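PDB 4MDB: mariner Mos1 transposase from Drosophila mauritiana, which moves the Mos1 transposon by a cut-and-paste mechanism, with a metal-dependent RNase H-like catalytic domain that cleaves DNA and joins it at a new site. Local coordinates for residues A[15-20]-A[215-220]; A[34-39]-A[166-171]; A[98-103]-A[140-145]. The protein carries 1 engineered substitution. All blocks are in the same frame, centred on the assembly; numbering follows the deposited sequence.

Interaction 1 of 3, residues A[15-20]-A[215-220]; sequences TCEILL and KCVASD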
loop_
_atom_site.group_PDB
_atom_site.type_symbol
_atom_site.label_atom_id
_atom_site.label_comp_id
_atom_site.label_asym_id
_atom_site.label_seq_id
_atom_site.Cartn_x
_atom_site.Cartn_y
_atom_site.Cartn_z
ATOM N N THR A 15 -17.674 1.583 3.505
ATOM C CA THR A 15 -16.522 0.704 3.022
ATOM C C THR A 15 -16.068 -0.195 4.157
ATOM O O THR A 15 -15.950 -1.431 3.975
ATOM C CB THR A 15 -15.411 1.537 2.468
ATOM O OG1 THR A 15 -15.951 2.252 1.322
ATOM C CG2 THR A 15 -14.203 0.655 2.014
ATOM N N CYS A 16 -15.841 0.387 5.336
ATOM C CA CYS A 16 -15.450 -0.435 6.491
ATOM C C CYS A 16 -16.497 -1.504 6.885
ATOM O O CYS A 16 -16.159 -2.598 7.300
ATOM C CB CYS A 16 -15.090 0.403 7.687
ATOM S SG CYS A 16 -13.613 1.400 7.362
ATOM N N GLU A 17 -17.795 -1.149 6.819
ATOM C CA GLU A 17 -18.842 -2.162 7.109
ATOM C C GLU A 17 -18.767 -3.383 6.196
ATOM O O GLU A 17 -18.881 -4.535 6.669
ATOM C CB GLU A 17 -20.259 -1.536 6.984
ATOM C CG GLU A 17 -20.585 -0.591 8.134
ATOM C CD GLU A 17 -21.995 0.017 8.004
ATOM O OE1 GLU A 17 -22.525 0.452 9.045
ATOM O OE2 GLU A 17 -22.585 -0.003 6.885
ATOM N N ILE A 18 -18.566 -3.108 4.913
ATOM C CA ILE A 18 -18.502 -4.114 3.858
ATOM C C ILE A 18 -17.279 -4.993 4.147
ATOM O O ILE A 18 -17.389 -6.243 4.120
ATOM C CB ILE A 18 -18.425 -3.507 2.465
ATOM C CG1 ILE A 18 -19.755 -2.833 2.083
ATOM C CG2 ILE A 18 -18.075 -4.539 1.387
ATOM C CD1 ILE A 18 -19.580 -1.878 0.929
ATOM N N LEU A 19 -16.120 -4.373 4.384
ATOM C CA LEU A 19 -14.875 -5.167 4.578
ATOM C C LEU A 19 -14.963 -6.018 5.861
ATOM O O LEU A 19 -14.589 -7.222 5.882
ATOM C CB LEU A 19 -13.663 -4.245 4.593
ATOM C CG LEU A 19 -13.386 -3.530 3.287
ATOM C CD1 LEU A 19 -12.340 -2.421 3.471
ATOM C CD2 LEU A 19 -13.002 -4.509 2.202
ATOM N N LEU A 20 -15.512 -5.424 6.923
ATOM C CA LEU A 20 -15.609 -6.086 8.228
ATOM C C LEU A 20 -16.560 -7.226 8.187
ATOM O O LEU A 20 -16.235 -8.316 8.688
ATOM C CB LEU A 20 -16.066 -5.092 9.320
ATOM C CG LEU A 20 -15.856 -5.558 10.762
ATOM C CD1 LEU A 20 -14.384 -5.814 11.108
ATOM C CD2 LEU A 20 -16.384 -4.395 11.633
ATOM N N LYS A 215 -13.065 0.379 14.378
ATOM C CA LYS A 215 -12.976 1.736 14.930
ATOM C C LYS A 215 -13.638 2.753 14.018
ATOM O O LYS A 215 -14.315 3.689 14.485
ATOM C CB LYS A 215 -11.547 2.121 15.225
ATOM C CG LYS A 215 -10.989 1.416 16.450
ATOM C CD LYS A 215 -9.624 1.954 16.738
ATOM C CE LYS A 215 -9.029 1.315 17.967
ATOM N NZ LYS A 215 -7.622 1.811 18.016
ATOM N N CYS A 216 -13.418 2.610 12.711
ATOM C CA CYS A 216 -14.039 3.485 11.753
ATOM C C CYS A 216 -15.525 3.395 11.785
ATOM O O CYS A 216 -16.183 4.435 11.794
ATOM C CB CYS A 216 -13.487 3.187 10.348
ATOM S SG CYS A 216 -13.989 4.484 9.172
ATOM N N VAL A 217 -16.059 2.181 11.880
ATOM C CA VAL A 217 -17.502 1.990 11.956
ATOM C C VAL A 217 -17.975 2.640 13.289
ATOM O O VAL A 217 -18.948 3.406 13.307
ATOM C CB VAL A 217 -17.880 0.520 11.829
ATOM C CG1 VAL A 217 -19.349 0.312 12.201
ATOM C CG2 VAL A 217 -17.635 0.039 10.383
ATOM N N ALA A 218 -17.222 2.439 14.366
ATOM C CA ALA A 218 -17.675 3.008 15.648
ATOM C C ALA A 218 -17.617 4.526 15.695
ATOM O O ALA A 218 -18.382 5.131 16.438
ATOM C CB ALA A 218 -16.916 2.400 16.809
ATOM N N SER A 219 -16.736 5.154 14.921
ATOM C CA SER A 219 -16.572 6.526 14.701
ATOM C C SER A 219 -17.610 7.177 13.724
ATOM O O SER A 219 -17.548 8.342 13.308
ATOM C CB SER A 219 -15.188 6.896 14.274
ATOM O OG SER A 219 -14.324 6.579 15.267
ATOM N N ASP A 220 -18.426 6.278 13.195
ATOM C CA ASP A 220 -19.349 6.618 12.078
ATOM C C ASP A 220 -18.652 7.212 10.869
ATOM O O ASP A 220 -19.176 8.075 10.185
ATOM C CB ASP A 220 -20.466 7.596 12.563
ATOM C CG ASP A 220 -21.413 6.948 13.563
ATOM O OD1 ASP A 220 -21.866 5.827 13.284
ATOM O OD2 ASP A 220 -21.730 7.608 14.596
#

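Interaction 2 of 3, residues A[34-39]-A[166-171]; sequences TGDEKW and HLFASM. With MG (magnesium ion), chain D; MG (magnesium ion), chain C; RLT (N-(4-fluorobenzyl)-5-hydroxy-1-methyl-2-(1-methyl-1-{[(5-methyl-1,3,4-oxadiazol-2-yl)carbonyl]amino}ethyl)-6-oxo-1,6-di hydropyrimidine-4-carboxamide), chain B.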
loop_
_atom_site.group_PDB
_atom_site.type_symbol
_atom_site.label_atom_id
_atom_site.label_comp_id
_atom_site.label_asym_id
_atom_site.label_seq_id
_atom_site.Cartn_x
_atom_site.Cartn_y
_atom_site.Cartn_z
ATOM N N THR A 34 -0.606 -4.962 -0.784
ATOM C CA THR A 34 -0.928 -3.523 -0.672
ATOM C C THR A 34 0.237 -2.690 -1.066
ATOM O O THR A 34 1.390 -3.119 -0.969
ATOM C CB THR A 34 -1.549 -3.229 0.695
ATOM O OG1 THR A 34 -2.165 -1.934 0.741
ATOM C CG2 THR A 34 -0.541 -3.230 1.813
ATOM N N GLY A 35 -0.006 -1.415 -1.370
ATOM C CA GLY A 35 1.090 -0.549 -1.756
ATOM C C GLY A 35 0.685 0.877 -1.819
ATOM O O GLY A 35 -0.517 1.234 -1.807
ATOM N N ASP A 36 1.690 1.712 -1.921
ATOM C CA ASP A 36 1.464 3.196 -1.911
ATOM C C ASP A 36 2.830 3.850 -2.234
ATOM O O ASP A 36 3.916 3.238 -2.164
ATOM C CB ASP A 36 1.019 3.662 -0.529
ATOM C CG ASP A 36 0.481 5.087 -0.492
ATOM O OD1 ASP A 36 -0.113 5.485 -1.498
ATOM O OD2 ASP A 36 0.696 5.661 0.621
ATOM N N GLU A 37 2.742 5.148 -2.563
ATOM C CA GLU A 37 3.863 5.996 -2.923
ATOM C C GLU A 37 4.154 6.976 -1.791
ATOM O O GLU A 37 3.240 7.483 -1.143
ATOM C CB GLU A 37 3.476 6.773 -4.195
ATOM C CG GLU A 37 3.219 5.933 -5.422
ATOM C CD GLU A 37 1.739 5.541 -5.666
ATOM O OE1 GLU A 37 1.405 5.162 -6.839
ATOM O OE2 GLU A 37 0.943 5.613 -4.688
ATOM N N LYS A 38 5.417 7.290 -1.586
ATOM C CA LYS A 38 5.869 8.342 -0.642
ATOM C C LYS A 38 7.120 9.048 -1.167
ATOM O O LYS A 38 8.017 8.395 -1.676
ATOM C CB LYS A 38 6.199 7.700 0.705
ATOM C CG LYS A 38 6.818 8.586 1.762
ATOM C CD LYS A 38 6.852 7.901 3.102
ATOM C CE LYS A 38 7.498 8.761 4.192
ATOM N NZ LYS A 38 6.747 10.044 4.386
ATOM N N TRP A 39 7.197 10.361 -1.016
ATOM C CA TRP A 39 8.395 11.089 -1.352
ATOM C C TRP A 39 9.473 10.902 -0.307
ATOM O O TRP A 39 9.202 10.957 0.884
ATOM C CB TRP A 39 8.070 12.618 -1.439
ATOM C CG TRP A 39 7.248 13.115 -2.590
ATOM C CD1 TRP A 39 5.986 13.664 -2.514
ATOM C CD2 TRP A 39 7.637 13.165 -3.968
ATOM N NE1 TRP A 39 5.571 14.048 -3.788
ATOM C CE2 TRP A 39 6.557 13.751 -4.693
ATOM C CE3 TRP A 39 8.783 12.749 -4.679
ATOM C CZ2 TRP A 39 6.616 13.960 -6.086
ATOM C CZ3 TRP A 39 8.825 12.931 -6.079
ATOM C CH2 TRP A 39 7.754 13.548 -6.758
ATOM N N HIS A 166 1.040 1.889 9.054
ATOM C CA HIS A 166 2.042 0.982 9.519
ATOM C C HIS A 166 3.411 1.187 8.898
ATOM O O HIS A 166 4.345 1.530 9.595
ATOM C CB HIS A 166 1.564 -0.456 9.358
ATOM C CG HIS A 166 2.389 -1.443 10.072
ATOM N ND1 HIS A 166 2.321 -1.632 11.425
ATOM C CD2 HIS A 166 3.352 -2.298 9.619
ATOM C CE1 HIS A 166 3.155 -2.590 11.787
ATOM N NE2 HIS A 166 3.832 -2.972 10.723
ATOM N N LEU A 167 3.558 0.952 7.609
ATOM C CA LEU A 167 4.867 0.874 6.980
ATOM C C LEU A 167 5.562 2.223 6.965
ATOM O O LEU A 167 6.700 2.353 7.499
ATOM C CB LEU A 167 4.738 0.315 5.556
ATOM C CG LEU A 167 6.105 0.182 4.855
ATOM C CD1 LEU A 167 6.865 -0.950 5.482
ATOM C CD2 LEU A 167 5.917 -0.122 3.391
ATOM N N PHE A 168 4.921 3.217 6.395
ATOM C CA PHE A 168 5.519 4.585 6.257
ATOM C C PHE A 168 5.518 5.303 7.612
ATOM O O PHE A 168 6.392 6.121 7.839
ATOM C CB PHE A 168 4.769 5.399 5.271
ATOM C CG PHE A 168 4.904 4.947 3.822
ATOM C CD1 PHE A 168 6.019 4.160 3.351
ATOM C CD2 PHE A 168 3.934 5.257 2.943
ATOM C CE1 PHE A 168 6.083 3.790 2.047
ATOM C CE2 PHE A 168 3.984 4.865 1.632
ATOM C CZ PHE A 168 5.105 4.126 1.162
ATOM N N ALA A 169 4.612 4.988 8.521
ATOM C CA ALA A 169 4.601 5.503 9.911
ATOM C C ALA A 169 5.926 5.130 10.596
ATOM O O ALA A 169 6.669 5.994 11.075
ATOM C CB ALA A 169 3.425 4.944 10.680
ATOM N N SER A 170 6.298 3.866 10.516
ATOM C CA SER A 170 7.592 3.360 11.074
ATOM C C SER A 170 8.760 3.958 10.315
ATOM O O SER A 170 9.744 4.408 10.929
ATOM C CB SER A 170 7.666 1.852 10.911
ATOM O OG SER A 170 8.778 1.342 11.603
ATOM N N MET A 171 8.676 3.963 8.995
ATOM C CA MET A 171 9.798 4.402 8.092
ATOM C C MET A 171 10.052 5.883 8.267
ATOM O O MET A 171 11.179 6.341 8.334
ATOM C CB MET A 171 9.452 4.167 6.645
ATOM C CG MET A 171 10.639 4.270 5.680
ATOM S SD MET A 171 10.191 4.335 3.975
ATOM C CE MET A 171 9.684 2.612 3.828
HETATM MG MG MG D . -1.059 7.310 -1.784
HETATM MG MG MG C . 0.219 7.251 1.615
HETATM C CAA RLT B . -9.008 11.891 -2.100
HETATM C CAB RLT B . -1.301 11.040 3.726
HETATM C CAC RLT B . -3.844 12.651 3.185
HETATM C CAD RLT B . -1.746 13.803 1.831
HETATM O OAE RLT B . -2.135 8.998 -2.212
HETATM O OAF RLT B . -5.491 11.429 0.978
HETATM O OAG RLT B . -0.526 8.930 2.666
HETATM O OAH RLT B . -1.017 8.048 0.193
HETATM F FAI RLT B . -8.913 10.247 -4.239
HETATM C CAJ RLT B . -6.791 9.557 -3.375
HETATM C CAK RLT B . -6.941 11.531 -4.712
HETATM C CAL RLT B . -5.404 9.767 -3.230
HETATM C CAM RLT B . -5.563 11.747 -4.575
HETATM C CAN RLT B . -3.295 11.156 -3.697
HETATM N NAO RLT B . -7.185 13.812 -2.307
HETATM N NAP RLT B . -6.009 14.003 -1.533
HETATM N NAQ RLT B . -2.781 11.377 0.196
HETATM N NAR RLT B . -3.012 11.128 -2.257
HETATM N NAS RLT B . -4.054 13.264 0.789
HETATM O OAT RLT B . -7.079 12.142 -0.802
HETATM C CAU RLT B . -2.548 9.986 -1.667
HETATM C CAV RLT B . -5.121 12.490 0.446
HETATM C CAW RLT B . -7.771 12.689 -1.816
HETATM C CAX RLT B . -7.570 10.447 -4.120
HETATM C CAY RLT B . -4.773 10.874 -3.843
HETATM C CAZ RLT B . -1.475 9.271 0.495
HETATM C CBA RLT B . -5.989 12.957 -0.665
HETATM C CBB RLT B . -2.308 10.165 -0.287
HETATM C CBC RLT B . -2.534 11.735 1.483
HETATM C CBD RLT B . -1.237 9.622 1.873
HETATM N NBE RLT B . -1.736 10.863 2.305
HETATM C CBF RLT B . -3.158 13.158 1.919
HETATM O O HOH W 1 1.979 8.191 1.158
HETATM O O HOH W 2 -1.089 6.984 -3.836
HETATM O O HOH W 3 0.782 8.250 -2.127
#

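Interaction 3 of 3, residues A[98-103]-A[140-145]; sequences RYQQQL and RDTLET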
loop_
_atom_site.group_PDB
_atom_site.type_symbol
_atom_site.label_atom_id
_atom_site.label_comp_id
_atom_site.label_asym_id
_atom_site.label_seq_id
_atom_site.Cartn_x
_atom_site.Cartn_y
_atom_site.Cartn_z
ATOM N N ARG A 98 3.326 4.593 -16.218
ATOM C CA ARG A 98 4.285 4.112 -15.249
ATOM C C ARG A 98 3.628 3.168 -14.283
ATOM O O ARG A 98 4.245 2.164 -13.936
ATOM C CB ARG A 98 4.930 5.224 -14.469
ATOM C CG ARG A 98 6.077 4.641 -13.623
ATOM C CD ARG A 98 6.879 5.729 -12.937
ATOM N NE ARG A 98 7.382 6.675 -13.932
ATOM C CZ ARG A 98 8.519 6.519 -14.595
ATOM N NH1 ARG A 98 9.328 5.471 -14.357
ATOM N NH2 ARG A 98 8.862 7.448 -15.483
ATOM N N TYR A 99 2.409 3.481 -13.862
ATOM C CA TYR A 99 1.748 2.616 -12.842
ATOM C C TYR A 99 1.427 1.251 -13.490
ATOM O O TYR A 99 1.561 0.207 -12.823
ATOM C CB TYR A 99 0.488 3.235 -12.247
ATOM C CG TYR A 99 0.069 2.569 -10.974
ATOM C CD1 TYR A 99 0.836 2.584 -9.897
ATOM C CD2 TYR A 99 -1.166 1.962 -10.879
ATOM C CE1 TYR A 99 0.408 1.969 -8.707
ATOM C CE2 TYR A 99 -1.570 1.327 -9.710
ATOM C CZ TYR A 99 -0.771 1.394 -8.627
ATOM O OH TYR A 99 -1.170 0.823 -7.398
ATOM N N GLN A 100 0.992 1.274 -14.755
ATOM C CA GLN A 100 0.673 0.044 -15.462
ATOM C C GLN A 100 1.887 -0.845 -15.520
ATOM O O GLN A 100 1.809 -2.031 -15.206
ATOM C CB GLN A 100 0.167 0.402 -16.873
ATOM C CG GLN A 100 -0.030 -0.694 -17.876
ATOM C CD GLN A 100 -0.845 -0.118 -19.024
ATOM O OE1 GLN A 100 -0.480 0.902 -19.629
ATOM N NE2 GLN A 100 -1.987 -0.688 -19.246
ATOM N N GLN A 101 3.036 -0.274 -15.872
ATOM C CA GLN A 101 4.277 -1.015 -15.917
ATOM C C GLN A 101 4.752 -1.532 -14.542
ATOM O O GLN A 101 5.255 -2.636 -14.417
ATOM C CB GLN A 101 5.374 -0.194 -16.603
ATOM C CG GLN A 101 6.516 -1.047 -17.026
ATOM C CD GLN A 101 6.044 -2.242 -17.912
ATOM O OE1 GLN A 101 5.273 -2.081 -18.878
ATOM N NE2 GLN A 101 6.446 -3.436 -17.522
ATOM N N GLN A 102 4.553 -0.716 -13.511
ATOM C CA GLN A 102 4.791 -1.164 -12.192
ATOM C C GLN A 102 3.971 -2.405 -11.794
ATOM O O GLN A 102 4.521 -3.259 -11.126
ATOM C CB GLN A 102 4.525 -0.005 -11.240
ATOM C CG GLN A 102 5.661 1.047 -11.312
ATOM C CD GLN A 102 5.412 2.201 -10.387
ATOM O OE1 GLN A 102 4.260 2.525 -10.100
ATOM N NE2 GLN A 102 6.470 2.832 -9.906
ATOM N N LEU A 103 2.700 -2.407 -12.102
ATOM C CA LEU A 103 1.841 -3.533 -11.743
ATOM C C LEU A 103 2.323 -4.778 -12.446
ATOM O O LEU A 103 2.343 -5.849 -11.854
ATOM C CB LEU A 103 0.400 -3.274 -12.045
ATOM C CG LEU A 103 -0.327 -2.132 -11.313
ATOM C CD1 LEU A 103 -1.713 -2.011 -11.830
ATOM C CD2 LEU A 103 -0.358 -2.443 -9.839
ATOM N N ARG A 140 -6.920 0.067 -15.008
ATOM C CA ARG A 140 -8.094 -0.745 -14.622
ATOM C C ARG A 140 -8.088 -2.003 -15.501
ATOM O O ARG A 140 -8.291 -3.101 -14.995
ATOM C CB ARG A 140 -9.416 0.009 -14.722
ATOM C CG ARG A 140 -9.616 1.005 -13.585
ATOM C CD ARG A 140 -11.026 1.563 -13.651
ATOM N NE ARG A 140 -11.265 2.652 -12.725
ATOM C CZ ARG A 140 -12.208 2.658 -11.793
ATOM N NH1 ARG A 140 -13.010 1.604 -11.632
ATOM N NH2 ARG A 140 -12.354 3.719 -11.002
ATOM N N ASP A 141 -7.748 -1.812 -16.752
ATOM C CA ASP A 141 -7.637 -2.969 -17.722
ATOM C C ASP A 141 -6.560 -3.951 -17.274
ATOM O O ASP A 141 -6.746 -5.194 -17.252
ATOM C CB ASP A 141 -7.313 -2.439 -19.125
ATOM C CG ASP A 141 -8.518 -1.759 -19.805
ATOM O OD1 ASP A 141 -9.600 -1.713 -19.165
ATOM O OD2 ASP A 141 -8.380 -1.244 -20.957
ATOM N N THR A 142 -5.419 -3.419 -16.922
ATOM C CA THR A 142 -4.309 -4.250 -16.516
ATOM C C THR A 142 -4.663 -5.067 -15.244
ATOM O O THR A 142 -4.307 -6.264 -15.098
ATOM C CB THR A 142 -3.035 -3.394 -16.310
ATOM O OG1 THR A 142 -2.601 -2.910 -17.593
ATOM C CG2 THR A 142 -1.939 -4.135 -15.612
ATOM N N LEU A 143 -5.386 -4.448 -14.284
ATOM C CA LEU A 143 -5.749 -5.127 -13.074
ATOM C C LEU A 143 -6.767 -6.244 -13.374
ATOM O O LEU A 143 -6.723 -7.246 -12.702
ATOM C CB LEU A 143 -6.316 -4.160 -12.002
ATOM C CG LEU A 143 -5.227 -3.370 -11.326
ATOM C CD1 LEU A 143 -5.892 -2.137 -10.619
ATOM C CD2 LEU A 143 -4.354 -4.169 -10.314
ATOM N N GLU A 144 -7.655 -5.991 -14.308
ATOM C CA GLU A 144 -8.663 -6.996 -14.776
ATOM C C GLU A 144 -7.929 -8.163 -15.418
ATOM O O GLU A 144 -8.283 -9.296 -15.186
ATOM C CB GLU A 144 -9.566 -6.432 -15.883
ATOM C CG GLU A 144 -10.746 -5.582 -15.484
ATOM C CD GLU A 144 -11.539 -5.082 -16.700
ATOM O OE1 GLU A 144 -12.254 -4.057 -16.564
ATOM O OE2 GLU A 144 -11.459 -5.719 -17.779
ATOM N N THR A 145 -6.951 -7.863 -16.264
ATOM C CA THR A 145 -6.147 -8.913 -16.956
ATOM C C THR A 145 -5.316 -9.735 -15.940
ATOM O O THR A 145 -5.284 -10.985 -15.977
ATOM C CB THR A 145 -5.255 -8.263 -18.042
ATOM O OG1 THR A 145 -6.147 -7.708 -19.037
ATOM C CG2 THR A 145 -4.451 -9.301 -18.684
#

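Interaction 1 of 3, residues A[15-20]-A[215-220]
Cys16 and Glu17 meet Cys216 and Val217 where two terminal helices of the RNase H-like catalytic domain pack together. Helix 6-25 opens the domain and helix 209-218 lies near its C-terminal end. The backbones come closest at Cys16 and Val217, with CA atoms 6.3 Å apart. Val217 CG2 makes most of the contacts on this side. It rests against CB of Cys16 at 3.7 Å and also touches Glu17, at the backbone N and at CG. With CG1 anti to the backbone N (chi1 168°), the other branch, CG2, is left to face helix 6-25. The side chains of Glu17 and Val217 lie roughly perpendicular. Of the Glu17 side chain, CG does the touching; its chain runs on extended from there, and the residue is exposed. On the buried side the two cysteines meet. Trp213 and Leu160 also touch the Cys16 side chain. No hydrogen bond links the two segments, and the contact is apolar packing away from the active site. Helix 209-218 then ends in a Schellman motif, with Asp220 at positive phi (55°). The Asp220 carboxylate forms a salt bridge back to Lys13 of the first helix. Cys16 SG lies 3.5 Å from Cys216 CB and 3.6 Å from Cys216 SG, too far for a disulfide.

Interaction 2 of 3, residues A[34-39]-A[166-171]
Asp36 has CG anti to its backbone N (chi1 -168°), which swings the carboxylate to the two magnesium ions, with OD2 beside the edge of Phe168. Phe168 has CG anti to its carbonyl carbon (chi1 -69°), and its ring reaches back to the strand. The ring edge meets Asp36: CE2 is 3.5 Å from OD2, and the backbone O of Asp36 also lies at the edge, in the ring plane. Lys38 lies over one face. Its CB makes a CH-pi contact 3.8 Å from the ring centroid, and its CD is 3.6 Å from Phe168 CG, over the same face. The two side chains run antiparallel alongside one another. This is the active site of the RNase H-like fold, with the DDD motif Asp36, Asp129 and Asp164. The Asp36 carboxylate bridges both magnesium ions. OD1 binds the chain D ion at 2.1 Å, shared with Asp129, and OD2 binds the chain C ion at 1.9 Å, shared with Asp164. Raltegravir bridges the same pair through OAH. Glu37 adds a second shell: its backbone O accepts from one water on each ion, and OE2 accepts from a second water on the chain D ion. OE1 is hydrogen-bonded to His134 NE2. By taking coordination sites on both ions, the drug probably competes with DNA for them.

Interaction 3 of 3, residues A[98-103]-A[140-145]
Gln100 and Leu103 of helix 96-113 face Thr142 and Leu143 of helix 137-146, a nearly parallel helix pair packed on one face of the RNase H-like sheet. The axes of the two short segments approach to 9.9 Å and are inclined by 13°. The tight part is on the sheet side. There Leu103 CD1 meets Leu143 CD2 at 3.7 Å, and the two side chains are roughly perpendicular. Both leucines also touch Phe126 of strand 125-127, so both rest on the sheet. Thr142 CG2 is looser, 4.3 Å from Leu103 CD1. The outer side is polar and more open. Gln100 is partly exposed, and Gln101 next to it is exposed and points away. With CG anti to the backbone N (chi1 171°) and an extended chain, Gln100 reaches across to Thr142. Thr142 OG1 also bonds to the carbonyl O of Ala138 one turn earlier, which fixes the hydroxyl as a donor there and leaves it to accept from Gln100. That bond is nearly straight, with Gln100 NE2 2.8 Å from Thr142 OG1 and the oxygen in the amide plane.

From the N terminus, helix 6-25 comes first. Interaction 1 ties it to helix 209-218 and closes a loop of 194 residues, almost the whole domain. Strand 32-42 follows. Interaction 2 joins it to helix 162-175 and closes a shorter loop of 126 residues within the first. Interaction 3 pairs helix 96-113 with helix 137-146, closing 36 residues inside that. The three loops are nested and none cross. Interactions 2 and 3 touch through Glu37 OE1 and Tyr99 CE1, 3.8 Å apart, and lie on opposite faces of the central sheet. Interaction 1 stands apart, its nearest atoms about 11 Å from interaction 2.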